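Local coordinates for putative dehydrogenase (Amycolatopsis orientalis, PDB 5A9T), which acts as an imine reductase, using NADPH to reduce imines to amines with stereoselectivity, at residues V192-V197 / Q255-E260; V158-G161 / L166-L169; G229-D234 / S284-W289; K246-T251 / E260-N265. All blocks are in the same frame, centred on the assembly; numbering follows the deposited sequence. Where two conformers were deposited one is given.

Contact 1 (V192-V197 / Q255-E260). With CA (calcium ion), chain C.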
loop_
_atom_site.group_PDB
_atom_site.type_symbol
_atom_site.label_atom_id
_atom_site.label_comp_id
_atom_site.label_asym_id
_atom_site.label_seq_id
_atom_site.Cartn_x
_atom_site.Cartn_y
_atom_site.Cartn_z
ATOM N N VAL A 192 -5.473 15.250 -3.335
ATOM C CA VAL A 192 -4.958 16.432 -2.533
ATOM C C VAL A 192 -4.333 17.464 -3.445
ATOM O O VAL A 192 -4.337 18.666 -3.158
ATOM C CB VAL A 192 -4.050 16.032 -1.357
ATOM C CG1 VAL A 192 -4.796 15.131 -0.438
ATOM C CG2 VAL A 192 -2.722 15.361 -1.840
ATOM N N GLY A 193 -3.817 17.054 -4.594
ATOM C CA GLY A 193 -3.233 17.954 -5.562
ATOM C C GLY A 193 -4.257 18.888 -6.122
ATOM O O GLY A 193 -3.875 20.000 -6.520
ATOM N N SER A 194 -5.548 18.529 -6.101
ATOM C CA SER A 194 -6.610 19.454 -6.597
ATOM C C SER A 194 -6.749 20.629 -5.660
ATOM O O SER A 194 -7.398 21.644 -6.076
ATOM C CB SER A 194 -7.917 18.671 -6.799
ATOM O OG SER A 194 -8.486 18.302 -5.602
ATOM N N ALA A 195 -6.248 20.545 -4.460
ATOM C CA ALA A 195 -6.222 21.618 -3.502
ATOM C C ALA A 195 -4.820 22.222 -3.364
ATOM O O ALA A 195 -4.596 23.045 -2.441
ATOM C CB ALA A 195 -6.826 21.166 -2.175
ATOM N N GLY A 196 -3.917 21.928 -4.296
ATOM C CA GLY A 196 -2.609 22.537 -4.312
ATOM C C GLY A 196 -1.584 21.855 -3.473
ATOM O O GLY A 196 -0.468 22.364 -3.392
ATOM N N VAL A 197 -1.845 20.648 -2.920
ATOM C CA VAL A 197 -0.899 19.957 -2.071
ATOM C C VAL A 197 0.067 19.171 -2.904
ATOM O O VAL A 197 -0.330 18.274 -3.658
ATOM C CB VAL A 197 -1.614 18.987 -1.089
ATOM C CG1 VAL A 197 -0.583 18.220 -0.264
ATOM C CG2 VAL A 197 -2.686 19.721 -0.226
ATOM N N GLN A 255 -14.095 17.622 -6.919
ATOM C CA GLN A 255 -12.785 18.155 -7.088
ATOM C C GLN A 255 -12.194 18.176 -8.487
ATOM O O GLN A 255 -11.071 18.662 -8.718
ATOM C CB GLN A 255 -11.762 17.398 -6.211
ATOM C CG GLN A 255 -12.057 17.531 -4.710
ATOM C CD GLN A 255 -11.942 18.910 -4.167
ATOM O OE1 GLN A 255 -12.921 19.428 -3.647
ATOM N NE2 GLN A 255 -10.768 19.580 -4.329
ATOM N N GLY A 256 -12.937 17.606 -9.425
ATOM C CA GLY A 256 -12.459 17.551 -10.812
ATOM C C GLY A 256 -11.390 16.518 -11.029
ATOM O O GLY A 256 -10.533 16.659 -11.924
ATOM N N VAL A 257 -11.402 15.442 -10.220
ATOM C CA VAL A 257 -10.442 14.402 -10.310
ATOM C C VAL A 257 -11.055 13.135 -10.860
ATOM O O VAL A 257 -12.224 12.823 -10.538
ATOM C CB VAL A 257 -9.819 14.160 -8.882
ATOM C CG1 VAL A 257 -8.988 12.885 -8.816
ATOM C CG2 VAL A 257 -9.051 15.394 -8.459
ATOM N N ASP A 258 -10.346 12.405 -11.655
ATOM C CA ASP A 258 -10.847 11.241 -12.328
ATOM C C ASP A 258 -11.325 10.212 -11.309
ATOM O O ASP A 258 -10.740 10.043 -10.264
ATOM C CB ASP A 258 -9.806 10.688 -13.255
ATOM C CG ASP A 258 -10.290 9.507 -14.046
ATOM O OD1 ASP A 258 -10.965 9.884 -15.039
ATOM O OD2 ASP A 258 -10.053 8.320 -13.745
ATOM N N THR A 259 -12.383 9.491 -11.659
ATOM C CA THR A 259 -12.974 8.523 -10.739
ATOM C C THR A 259 -12.696 7.077 -11.092
ATOM O O THR A 259 -13.219 6.197 -10.375
ATOM C CB THR A 259 -14.490 8.713 -10.699
ATOM O OG1 THR A 259 -15.018 8.463 -12.014
ATOM C CG2 THR A 259 -14.895 10.053 -10.197
ATOM N N GLU A 260 -11.869 6.750 -12.078
ATOM C CA GLU A 260 -11.720 5.374 -12.506
ATOM C C GLU A 260 -11.283 4.485 -11.345
ATOM O O GLU A 260 -11.855 3.446 -11.158
ATOM C CB GLU A 260 -10.765 5.162 -13.660
ATOM C CG GLU A 260 -10.908 3.749 -14.268
ATOM C CD GLU A 260 -9.998 3.478 -15.487
ATOM O OE1 GLU A 260 -9.480 4.425 -16.134
ATOM O OE2 GLU A 260 -9.787 2.266 -15.804
HETATM CA CA CA C . -8.862 18.129 -12.800
HETATM O O HOH W 1 -9.116 19.153 -10.533
HETATM O O HOH W 2 -10.642 19.547 -13.445
#
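Gln255 reaches across to Ser194 where two helices of the C-terminal domain finish side by side, each in a Schellman motif. Helix 166-193 turns off through Gly196, and helix 238-255 through Gly256. Gln255 bends at chi2 (-65°), which swings the amide round until NE2 points at the serine. NE2 gives an almost straight hydrogen bond to Ser194 OG, 2.9 Å long, with the acceptor lying in the amide plane. Ser194 OG is set between its own backbone N and carbonyl carbon, and it also hydrogen-bonds Leu191 O, so the hydroxyl is gripped from the helix behind it as well as from the glutamine. The carbonyl of Gln255 looks elsewhere: a water donates to its O at 2.7 Å and is itself a ligand of the calcium ion. Gly256, at positive phi, follows; its O binds the same calcium directly at 2.4 Å, and Arg290 O of the second subunit is another ligand, so the metal bridges the dimer. Val257 then turns back toward the first helix. Its CG2 lies 3.8 Å from Ser194 CB, the apolar neighbour of the polar bond, while the same side chain packs on His187 and Leu191 of its own chain and on Trp289 of the second subunit. Beyond this the chain leaves segment 192-197. Asp258 opens an Asx turn, its OD2 also in a salt bridge with Arg271 of the second subunit. Thr259 takes the N-cap position of helix 260-274 without a side-chain capping bond. Glu260 N closes the turn, donating to Asp258 OD2 at 2.9 Å from above the carboxylate plane.

Contact 2 (V158-G161 / L166-L169)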
loop_
_atom_site.group_PDB
_atom_site.type_symbol
_atom_site.label_atom_id
_atom_site.label_comp_id
_atom_site.label_asym_id
_atom_site.label_seq_id
_atom_site.Cartn_x
_atom_site.Cartn_y
_atom_site.Cartn_z
ATOM N N VAL A 158 16.516 -14.915 1.487
ATOM C CA VAL A 158 15.362 -15.467 2.164
ATOM C C VAL A 158 14.927 -16.743 1.492
ATOM O O VAL A 158 14.632 -16.770 0.337
ATOM C CB VAL A 158 14.164 -14.475 2.152
ATOM C CG1 VAL A 158 12.996 -15.131 2.850
ATOM C CG2 VAL A 158 14.531 -13.210 2.872
ATOM N N HIS A 159 14.930 -17.888 2.187
ATOM C CA HIS A 159 14.477 -19.119 1.683
ATOM C C HIS A 159 13.030 -19.307 2.041
ATOM O O HIS A 159 12.707 -19.490 3.240
ATOM C CB HIS A 159 15.363 -20.261 2.255
ATOM C CG HIS A 159 15.032 -21.596 1.705
ATOM N ND1 HIS A 159 15.327 -22.055 0.457
ATOM C CD2 HIS A 159 14.453 -22.651 2.343
ATOM C CE1 HIS A 159 14.885 -23.307 0.299
ATOM N NE2 HIS A 159 14.329 -23.672 1.430
ATOM N N LEU A 160 12.247 -19.420 1.022
ATOM C CA LEU A 160 10.770 -19.456 1.200
ATOM C C LEU A 160 10.299 -20.828 1.454
ATOM O O LEU A 160 9.260 -21.011 2.074
ATOM C CB LEU A 160 10.068 -18.933 0.001
ATOM C CG LEU A 160 10.386 -17.468 -0.343
ATOM C CD1 LEU A 160 9.844 -17.170 -1.697
ATOM C CD2 LEU A 160 9.866 -16.516 0.714
ATOM N N GLY A 161 10.973 -21.838 0.943
ATOM C CA GLY A 161 10.494 -23.234 0.924
ATOM C C GLY A 161 11.122 -24.056 -0.170
ATOM O O GLY A 161 11.865 -23.550 -1.009
ATOM N N LEU A 166 8.021 -21.115 -5.708
ATOM C CA LEU A 166 7.560 -20.180 -4.632
ATOM C C LEU A 166 8.180 -18.786 -4.794
ATOM O O LEU A 166 7.488 -17.754 -4.662
ATOM C CB LEU A 166 7.767 -20.621 -3.224
ATOM C CG LEU A 166 6.997 -21.821 -2.762
ATOM C CD1 LEU A 166 7.629 -22.294 -1.497
ATOM C CD2 LEU A 166 5.517 -21.413 -2.477
ATOM N N ALA A 167 9.480 -18.688 -5.168
ATOM C CA ALA A 167 10.022 -17.336 -5.323
ATOM C C ALA A 167 9.438 -16.587 -6.419
ATOM O O ALA A 167 9.095 -15.365 -6.179
ATOM C CB ALA A 167 11.578 -17.450 -5.518
ATOM N N VAL A 168 9.205 -17.134 -7.601
ATOM C CA VAL A 168 8.575 -16.413 -8.745
ATOM C C VAL A 168 7.153 -16.083 -8.313
ATOM O O VAL A 168 6.661 -15.010 -8.657
ATOM C CB VAL A 168 8.488 -17.190 -10.104
ATOM C CG1 VAL A 168 7.792 -16.338 -11.199
ATOM C CG2 VAL A 168 9.860 -17.505 -10.623
ATOM N N LEU A 169 6.490 -16.994 -7.614
ATOM C CA LEU A 169 5.085 -16.730 -7.254
ATOM C C LEU A 169 5.076 -15.537 -6.261
ATOM O O LEU A 169 4.188 -14.655 -6.398
ATOM C CB LEU A 169 4.471 -17.937 -6.658
ATOM C CG LEU A 169 3.014 -17.860 -6.231
ATOM C CD1 LEU A 169 2.136 -17.493 -7.399
ATOM C CD2 LEU A 169 2.580 -19.158 -5.599
#
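Leu160 presses its CD1 into the backbone of the opening turn of helix 166-193, and here the fit is tight. The methyl carbon is 3.6 Å from Ala167 CA and 3.8 Å from Ala167 N, and it also lies 3.8 Å from Leu166 O. With CG beside the backbone N (chi1 -61°), the Leu160 chain is carried toward the helix, and its tip meets main chain before it meets side chain: the gap from CD1 to Ala167 CB is a wider 4.2 Å. Ala167, under this methyl, is buried, and its N is bonded to Ser138 OG on the adjoining strand. This is the junction between the Rossmann-type NADP-binding domain and the long helix leading into the C-terminal domain, with strand 156-161 as the outermost strand on that side of this chain's sheet. The Leu166 and Gly161 side of the contact is more widely spaced. Leu166 bends its CD1 over Gly161, which has no side chain there, and stops 3.9 Å from Gly161 CA; the CB atoms of Leu160 and Leu166 stand 4.3 Å apart. No hydrogen bond links the segments. Further cover comes from the second subunit, whose Leu205 packs on Leu160 and whose Ala195 packs on Leu166 and Leu169.

Contact 3 (G229-D234 / S284-W289)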
loop_
_atom_site.group_PDB
_atom_site.type_symbol
_atom_site.label_atom_id
_atom_site.label_comp_id
_atom_site.label_asym_id
_atom_site.label_seq_id
_atom_site.Cartn_x
_atom_site.Cartn_y
_atom_site.Cartn_z
ATOM N N GLY A 229 -11.421 -17.861 7.290
ATOM C CA GLY A 229 -12.340 -18.014 6.137
ATOM C C GLY A 229 -13.824 -17.875 6.412
ATOM O O GLY A 229 -14.602 -18.377 5.618
ATOM N N VAL A 230 -14.212 -17.273 7.541
ATOM C CA VAL A 230 -15.615 -17.012 7.912
ATOM C C VAL A 230 -15.996 -15.590 7.560
ATOM O O VAL A 230 -17.114 -15.297 6.984
ATOM C CB VAL A 230 -15.847 -17.297 9.403
ATOM C CG1 VAL A 230 -17.245 -16.820 9.786
ATOM C CG2 VAL A 230 -15.602 -18.757 9.649
ATOM N N TYR A 231 -15.152 -14.637 7.898
ATOM C CA TYR A 231 -15.288 -13.202 7.569
ATOM C C TYR A 231 -16.525 -12.604 8.123
ATOM O O TYR A 231 -17.298 -11.995 7.399
ATOM C CB TYR A 231 -15.268 -12.990 6.069
ATOM C CG TYR A 231 -14.174 -13.648 5.233
ATOM C CD1 TYR A 231 -12.901 -13.086 5.150
ATOM C CD2 TYR A 231 -14.396 -14.789 4.570
ATOM C CE1 TYR A 231 -11.952 -13.676 4.386
ATOM C CE2 TYR A 231 -13.434 -15.446 3.834
ATOM C CZ TYR A 231 -12.180 -14.839 3.739
ATOM O OH TYR A 231 -11.173 -15.476 2.893
ATOM N N PRO A 232 -16.780 -12.777 9.412
ATOM C CA PRO A 232 -17.964 -12.124 9.927
ATOM C C PRO A 232 -17.914 -10.593 9.758
ATOM O O PRO A 232 -16.889 -9.902 9.925
ATOM C CB PRO A 232 -17.944 -12.554 11.436
ATOM C CG PRO A 232 -16.470 -12.650 11.753
ATOM C CD PRO A 232 -15.896 -13.281 10.492
ATOM N N GLY A 233 -19.118 -10.056 9.416
ATOM C CA GLY A 233 -19.276 -8.653 9.209
ATOM C C GLY A 233 -19.849 -7.769 10.262
ATOM O O GLY A 233 -20.026 -6.579 10.016
ATOM N N ASP A 234 -19.863 -8.288 11.501
ATOM C CA ASP A 234 -20.352 -7.461 12.622
ATOM C C ASP A 234 -19.654 -6.197 12.948
ATOM O O ASP A 234 -20.318 -5.239 13.420
ATOM C CB ASP A 234 -20.282 -8.315 13.875
ATOM C CG ASP A 234 -21.037 -9.589 13.714
ATOM O OD1 ASP A 234 -22.256 -9.603 13.960
ATOM O OD2 ASP A 234 -20.409 -10.579 13.276
ATOM N N SER A 284 -13.678 -10.585 2.771
ATOM C CA SER A 284 -14.294 -11.657 2.058
ATOM C C SER A 284 -14.240 -11.549 0.517
ATOM O O SER A 284 -14.349 -12.564 -0.156
ATOM C CB SER A 284 -15.736 -11.839 2.477
ATOM O OG SER A 284 -16.541 -10.773 2.009
ATOM N N VAL A 285 -13.952 -10.335 0.052
ATOM C CA VAL A 285 -13.768 -10.106 -1.423
ATOM C C VAL A 285 -12.713 -11.001 -1.987
ATOM O O VAL A 285 -12.790 -11.431 -3.124
ATOM C CB VAL A 285 -13.546 -8.624 -1.682
ATOM C CG1 VAL A 285 -12.152 -8.193 -1.279
ATOM C CG2 VAL A 285 -13.775 -8.314 -3.137
ATOM N N ILE A 286 -11.723 -11.431 -1.144
ATOM C CA ILE A 286 -10.732 -12.323 -1.609
ATOM C C ILE A 286 -11.284 -13.669 -2.133
ATOM O O ILE A 286 -10.684 -14.348 -3.004
ATOM C CB ILE A 286 -9.616 -12.593 -0.564
ATOM C CG1 ILE A 286 -8.317 -13.230 -1.199
ATOM C CG2 ILE A 286 -10.146 -13.478 0.583
ATOM C CD1 ILE A 286 -7.222 -13.383 -0.140
ATOM N N GLU A 287 -12.448 -14.101 -1.611
ATOM C CA GLU A 287 -12.976 -15.411 -2.070
ATOM C C GLU A 287 -13.418 -15.508 -3.487
ATOM O O GLU A 287 -13.274 -16.607 -4.050
ATOM C CB GLU A 287 -14.162 -15.740 -1.177
ATOM C CG GLU A 287 -13.770 -16.057 0.212
ATOM C CD GLU A 287 -12.919 -17.308 0.332
ATOM O OE1 GLU A 287 -13.274 -18.350 -0.324
ATOM O OE2 GLU A 287 -11.926 -17.245 1.064
ATOM N N LEU A 288 -13.736 -14.401 -4.081
ATOM C CA LEU A 288 -14.020 -14.331 -5.547
ATOM C C LEU A 288 -12.736 -14.559 -6.325
ATOM O O LEU A 288 -12.830 -14.735 -7.550
ATOM C CB LEU A 288 -14.507 -12.926 -5.889
ATOM C CG LEU A 288 -15.776 -12.322 -5.332
ATOM C CD1 LEU A 288 -15.728 -10.788 -5.446
ATOM C CD2 LEU A 288 -16.944 -12.942 -6.072
ATOM N N TRP A 289 -11.557 -14.410 -5.698
ATOM C CA TRP A 289 -10.283 -14.443 -6.488
ATOM C C TRP A 289 -9.465 -15.676 -6.316
ATOM O O TRP A 289 -8.538 -15.904 -7.106
ATOM C CB TRP A 289 -9.425 -13.215 -6.144
ATOM C CG TRP A 289 -10.115 -11.903 -6.245
ATOM C CD1 TRP A 289 -11.236 -11.638 -6.993
ATOM C CD2 TRP A 289 -9.768 -10.694 -5.624
ATOM N NE1 TRP A 289 -11.587 -10.321 -6.850
ATOM C CE2 TRP A 289 -10.732 -9.702 -5.996
ATOM C CE3 TRP A 289 -8.746 -10.302 -4.748
ATOM C CZ2 TRP A 289 -10.705 -8.406 -5.469
ATOM C CZ3 TRP A 289 -8.693 -9.044 -4.310
ATOM C CH2 TRP A 289 -9.665 -8.089 -4.596
#
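Tyr231 lays one face of its ring flat over Ser284 and extends its hydroxyl past it to Glu287. The ring lies over the serine's main chain: Ser284 CA sits 3.7 Å from the centroid of the Tyr231 ring and only 14° off the normal, a CH-pi contact, with Ser284 CB close to Tyr231 CG at 3.6 Å. The serine hydroxyl is occupied elsewhere, with Ser281 O. Tyr231 itself has left-handed backbone angles, phi 60° and psi 51°, and with CG beside its backbone N the ring is directed at the 3-10 turns of 284-288. One turn on from the serine, Glu287 bends at chi2 and brings its carboxylate to the ring's edge, the two planes well inclined to each other. Tyr231 OH donates to Glu287 OE2 at 2.7 Å, using the anti lone pair of that oxygen. Ile286 crosses the tyrosine at about a right angle; its CG2 comes within 3.2 Å of Tyr231 OH, so the buried hydroxyl is closely packed on that side. Both polar ends meet Arg290 as well: its NE forms a salt bridge with Glu287 OE2, and its NH2 hydrogen-bonds Tyr231 OH. With Tyr231 OH and Arg290 NE both on OE2, the carboxylate would be expected to stay charged. Together they hold the side chain of Arg290, the C-terminal residue, whose backbone O is a ligand in the calcium site at the subunit interface.

Contact 4 (K246-T251 / E260-N265)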
loop_
_atom_site.group_PDB
_atom_site.type_symbol
_atom_site.label_atom_id
_atom_site.label_comp_id
_atom_site.label_asym_id
_atom_site.label_seq_id
_atom_site.Cartn_x
_atom_site.Cartn_y
_atom_site.Cartn_z
ATOM N N LYS A 246 -18.784 5.139 -2.767
ATOM C CA LYS A 246 -19.698 6.148 -3.462
ATOM C C LYS A 246 -19.356 7.561 -3.031
ATOM O O LYS A 246 -19.328 8.521 -3.916
ATOM C CB LYS A 246 -21.192 5.733 -3.157
ATOM C CG LYS A 246 -21.652 4.549 -3.876
ATOM C CD LYS A 246 -23.101 4.202 -3.449
ATOM C CE LYS A 246 -23.564 3.156 -4.425
ATOM N NZ LYS A 246 -24.870 2.520 -4.155
ATOM N N HIS A 247 -19.058 7.797 -1.752
ATOM C CA HIS A 247 -18.654 9.042 -1.210
ATOM C C HIS A 247 -17.337 9.566 -1.859
ATOM O O HIS A 247 -17.154 10.767 -2.238
ATOM C CB HIS A 247 -18.599 8.951 0.300
ATOM C CG HIS A 247 -18.838 10.242 0.916
ATOM N ND1 HIS A 247 -20.121 10.746 1.092
ATOM C CD2 HIS A 247 -17.975 11.226 1.278
ATOM C CE1 HIS A 247 -20.034 11.983 1.554
ATOM N NE2 HIS A 247 -18.750 12.277 1.714
ATOM N N ILE A 248 -16.350 8.647 -1.928
ATOM C CA ILE A 248 -15.087 8.978 -2.514
ATOM C C ILE A 248 -15.294 9.440 -3.952
ATOM O O ILE A 248 -14.626 10.394 -4.440
ATOM C CB ILE A 248 -14.062 7.814 -2.416
ATOM C CG1 ILE A 248 -13.776 7.614 -0.941
ATOM C CG2 ILE A 248 -12.848 8.068 -3.297
ATOM C CD1 ILE A 248 -13.096 6.260 -0.732
ATOM N N ILE A 249 -16.119 8.712 -4.652
ATOM C CA ILE A 249 -16.420 9.016 -6.112
ATOM C C ILE A 249 -17.043 10.369 -6.146
ATOM O O ILE A 249 -16.665 11.186 -7.020
ATOM C CB ILE A 249 -17.318 7.941 -6.725
ATOM C CG1 ILE A 249 -16.617 6.607 -6.824
ATOM C CG2 ILE A 249 -17.868 8.331 -8.088
ATOM C CD1 ILE A 249 -17.488 5.408 -7.035
ATOM N N GLY A 250 -18.032 10.660 -5.335
ATOM C CA GLY A 250 -18.666 11.989 -5.336
ATOM C C GLY A 250 -17.747 13.135 -4.981
ATOM O O GLY A 250 -17.703 14.206 -5.638
ATOM N N THR A 251 -16.832 12.954 -4.037
ATOM C CA THR A 251 -15.905 13.960 -3.709
ATOM C C THR A 251 -14.874 14.159 -4.862
ATOM O O THR A 251 -14.409 15.267 -5.141
ATOM C CB THR A 251 -15.169 13.639 -2.398
ATOM O OG1 THR A 251 -16.188 13.752 -1.347
ATOM C CG2 THR A 251 -14.070 14.594 -2.095
ATOM N N GLU A 260 -11.869 6.750 -12.078
ATOM C CA GLU A 260 -11.720 5.374 -12.506
ATOM C C GLU A 260 -11.283 4.485 -11.345
ATOM O O GLU A 260 -11.855 3.446 -11.158
ATOM C CB GLU A 260 -10.765 5.162 -13.660
ATOM C CG GLU A 260 -10.908 3.749 -14.268
ATOM C CD GLU A 260 -9.998 3.478 -15.487
ATOM O OE1 GLU A 260 -9.480 4.425 -16.134
ATOM O OE2 GLU A 260 -9.787 2.266 -15.804
ATOM N N ILE A 261 -10.301 4.943 -10.558
ATOM C CA ILE A 261 -9.768 4.078 -9.477
ATOM C C ILE A 261 -10.895 3.706 -8.446
ATOM O O ILE A 261 -11.155 2.540 -8.218
ATOM C CB ILE A 261 -8.508 4.709 -8.838
ATOM C CG1 ILE A 261 -7.345 4.692 -9.796
ATOM C CG2 ILE A 261 -8.168 3.997 -7.512
ATOM C CD1 ILE A 261 -6.884 3.391 -10.205
ATOM N N PRO A 262 -11.596 4.696 -7.853
ATOM C CA PRO A 262 -12.633 4.327 -6.880
ATOM C C PRO A 262 -13.815 3.635 -7.558
ATOM O O PRO A 262 -14.414 2.765 -6.924
ATOM C CB PRO A 262 -12.941 5.647 -6.174
ATOM C CG PRO A 262 -12.535 6.689 -7.205
ATOM C CD PRO A 262 -11.299 6.135 -7.786
ATOM N N VAL A 263 -14.130 3.996 -8.826
ATOM C CA VAL A 263 -15.251 3.208 -9.451
ATOM C C VAL A 263 -14.903 1.785 -9.676
ATOM O O VAL A 263 -15.777 0.920 -9.462
ATOM C CB VAL A 263 -15.561 3.906 -10.815
ATOM C CG1 VAL A 263 -16.339 2.951 -11.782
ATOM C CG2 VAL A 263 -16.199 5.228 -10.551
ATOM N N ARG A 264 -13.716 1.449 -10.128
ATOM C CA ARG A 264 -13.291 0.044 -10.281
ATOM C C ARG A 264 -13.253 -0.658 -8.927
ATOM O O ARG A 264 -13.577 -1.847 -8.848
ATOM C CB ARG A 264 -11.945 -0.101 -10.986
ATOM C CG ARG A 264 -11.915 0.254 -12.527
ATOM C CD ARG A 264 -13.153 -0.128 -13.347
ATOM N NE ARG A 264 -12.996 0.182 -14.816
ATOM C CZ ARG A 264 -13.430 1.292 -15.436
ATOM N N ASN A 265 -12.814 0.055 -7.867
ATOM C CA ASN A 265 -12.850 -0.542 -6.510
ATOM C C ASN A 265 -14.268 -0.766 -6.082
ATOM O O ASN A 265 -14.494 -1.869 -5.496
ATOM C CB ASN A 265 -12.117 0.378 -5.553
ATOM C CG ASN A 265 -10.623 0.317 -5.710
ATOM O OD1 ASN A 265 -10.041 -0.700 -6.162
ATOM N ND2 ASN A 265 -9.927 1.366 -5.295
#
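Helices 238-255 and 260-274 form an antiparallel hairpin in the C-terminal domain, and Ile248 and Ile249 meet Pro262 and Val263 across it. The axes of the two short segments approach to 9.1 Å at an angle of 161°, and the contact is wholly apolar. Pro262 is the central piece. It lies in the first turn of its helix, where a residue without an N-H costs no helical hydrogen bond, and the CB and CG side of its ring is turned to the partner helix. Pro262 CB is 3.8 Å from Ile248 CG2 and 3.9 Å from Ile249 CG1, so two successive isoleucines lie against one ring. Ile248, which is buried, also packs on Tyr179 of the second subunit; its side chain is about 7 Å from a bound methyltetrahydroisoquinoline, a product-type amine, so this part of the helix lies near the bound amine. Helix 166-193 also packs here, its His187 touching Pro262 and Ile261. Ile249 starts beside the partner helix rather than facing it, but CG1 beside the backbone N (chi1 -67°) and an extended chi2 carry its tip across to Val263, the two side chains meeting at about a right angle with Ile249 CD1 3.7 Å from Val263 CG2.

Contacts 1 and 4 are neighbours, their centres 12 Å apart: they share Glu260, and Thr259 CG2 rests 3.8 Å from Ile249 O. Contact 2 stands at the far end of helix 166-193, its centre 39 Å from that of contact 1; its Ala167 side chain is about 11 Å from that of Asn95 in the NADP site. Contacts 1 and 3 have centres 32 Å apart within one chain, yet the dimer joins them: Val257 packs on Trp289 of the second subunit, and Gly256 shares a calcium with that subunit's Arg290, just after segment 284-289. Contact 4, nested in the loop closed by contact 3, comes nearer a bound amine, about 7 Å (Ile248 side chain) against about 11 Å (Ser284 side chain).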